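Local atomic coordinates of terminal oxygenase component of carbazole (Janthinobacterium sp., PDB entry 7BUG), a protein that uses a Rieske [2Fe-2S] cluster and a mononuclear iron to dioxygenate carbazole at its angular C-9a and adjacent C-1 positions, as the terminal component of the carbazole 1,9a-dioxygenase system. Residues A[175-178]-A[182-185]. Residues are numbered along the deposited sequence; the frame is centred on the assembly and turned at random.
With FE2 (Fe (II) ion), chain E.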
loop_
_atom_site.group_PDB
_atom_site.type_symbol
_atom_site.label_atom_id
_atom_site.label_comp_id
_atom_site.label_asym_id
_atom_site.label_seq_id
_atom_site.Cartn_x
_atom_site.Cartn_y
_atom_site.Cartn_z
ATOM N N VAL A 175 -22.642 9.941 -6.105
ATOM C CA VAL A 175 -24.006 10.482 -5.912
ATOM C C VAL A 175 -23.975 11.985 -6.126
ATOM O O VAL A 175 -24.851 12.538 -6.837
ATOM C CB VAL A 175 -24.536 10.183 -4.504
ATOM C CG1 VAL A 175 -25.850 10.921 -4.264
ATOM C CG2 VAL A 175 -24.756 8.697 -4.333
ATOM N N GLU A 176 -22.999 12.657 -5.519
ATOM C CA GLU A 176 -22.983 14.138 -5.525
ATOM C C GLU A 176 -22.694 14.614 -6.933
ATOM O O GLU A 176 -23.403 15.537 -7.365
ATOM C CB GLU A 176 -22.053 14.675 -4.464
ATOM C CG GLU A 176 -22.563 14.326 -3.090
ATOM C CD GLU A 176 -21.821 14.995 -1.952
ATOM O OE1 GLU A 176 -20.972 15.948 -2.225
ATOM O OE2 GLU A 176 -22.084 14.638 -0.803
ATOM N N ASN A 177 -21.785 13.948 -7.629
ATOM C CA ASN A 177 -21.486 14.252 -9.050
ATOM C C ASN A 177 -22.769 14.091 -9.878
ATOM O O ASN A 177 -23.004 14.915 -10.774
ATOM C CB ASN A 177 -20.383 13.352 -9.562
ATOM C CG ASN A 177 -20.299 13.311 -11.078
ATOM O OD1 ASN A 177 -19.910 14.299 -11.681
ATOM N ND2 ASN A 177 -20.538 12.132 -11.639
ATOM N N GLY A 178 -23.546 13.051 -9.615
ATOM C CA GLY A 178 -24.784 12.832 -10.367
ATOM C C GLY A 178 -25.796 13.954 -10.152
ATOM O O GLY A 178 -26.490 14.379 -11.131
ATOM N N SER A 182 -24.543 22.121 -11.279
ATOM C CA SER A 182 -23.527 22.902 -12.054
ATOM C C SER A 182 -22.447 22.030 -12.712
ATOM O O SER A 182 -21.697 22.539 -13.583
ATOM C CB SER A 182 -22.928 23.933 -11.199
ATOM O OG SER A 182 -23.911 24.906 -10.916
ATOM N N HIS A 183 -22.371 20.729 -12.409
ATOM C CA HIS A 183 -21.321 19.842 -12.931
ATOM C C HIS A 183 -21.496 19.682 -14.431
ATOM O O HIS A 183 -20.576 19.190 -15.065
ATOM C CB HIS A 183 -21.295 18.465 -12.208
ATOM C CG HIS A 183 -22.055 17.399 -12.896
ATOM N ND1 HIS A 183 -23.408 17.270 -12.751
ATOM C CD2 HIS A 183 -21.682 16.470 -13.796
ATOM C CE1 HIS A 183 -23.830 16.281 -13.499
ATOM N NE2 HIS A 183 -22.792 15.742 -14.161
ATOM N N ILE A 184 -22.673 20.001 -15.003
ATOM C CA ILE A 184 -22.947 19.768 -16.443
ATOM C C ILE A 184 -21.987 20.563 -17.346
ATOM O O ILE A 184 -21.851 20.165 -18.492
ATOM C CB ILE A 184 -24.396 20.133 -16.774
ATOM C CG1 ILE A 184 -24.712 21.587 -16.443
ATOM C CG2 ILE A 184 -25.320 19.136 -16.077
ATOM C CD1 ILE A 184 -26.033 22.058 -17.008
ATOM N N TYR A 185 -21.258 21.494 -16.771
ATOM C CA TYR A 185 -20.088 22.143 -17.428
ATOM C C TYR A 185 -19.149 21.091 -18.020
ATOM O O TYR A 185 -18.639 21.264 -19.141
ATOM C CB TYR A 185 -19.403 23.077 -16.438
ATOM C CG TYR A 185 -18.279 23.869 -17.044
ATOM C CD1 TYR A 185 -18.554 24.959 -17.862
ATOM C CD2 TYR A 185 -16.960 23.482 -16.866
ATOM C CE1 TYR A 185 -17.524 25.651 -18.471
ATOM C CE2 TYR A 185 -15.924 24.151 -17.487
ATOM C CZ TYR A 185 -16.212 25.245 -18.284
ATOM O OH TYR A 185 -15.201 25.938 -18.910
HETATM FE FE FE2 E . -22.712 14.105 -15.286
HETATM O O HOH W 1 -23.544 13.051 -13.547
HETATM O O HOH W 2 -24.465 13.810 -15.642
#
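His183 turns one face of its imidazole to the backbone of Asn177, whose carbonyl O sits 3.1 Å above the ring plane, over its centre. Of the ring carbons CE1 is nearest to Asn177 O, at 3.2 Å. The O of Gly178 lies farther off, 4.0 Å from His183 CE1. The side chain of Asn177 meets the same histidine: its CG is anti to the backbone N (chi1 163°), which carries the amide to the CD2 side of the ring, with the two planes 67° apart.

At the far end of the ring, NE2 binds the iron(II) ion at 2.0 Å. Water 1, itself 2.2 Å from the iron, donates a weak hydrogen bond of 3.4 Å to Asn177 O, so this one carbonyl touches both the ligand ring and the iron's water. Water 2 is also on the metal and lies at the ring edge, in its plane. With His187 and Asp333, His183 completes the two-histidine, one-carboxylate facial triad of the Rieske oxygenases, in their catalytic domain; the two histidines come from the segment after helix 171-179, and Asp333 from helix 331-344, on which Asn177 also packs.

Behind this first shell, the bond from ND1 to the carbonyl O of Asp180, in the turn joining the two segments, together with the bond from NE2 to the iron, holds the ring's rotation. Tyr92 of a neighbouring subunit also packs on His183, and farther out Glu176 forms salt bridges with Arg366 and with Arg72 of that subunit, a residue of its Rieske cluster pocket.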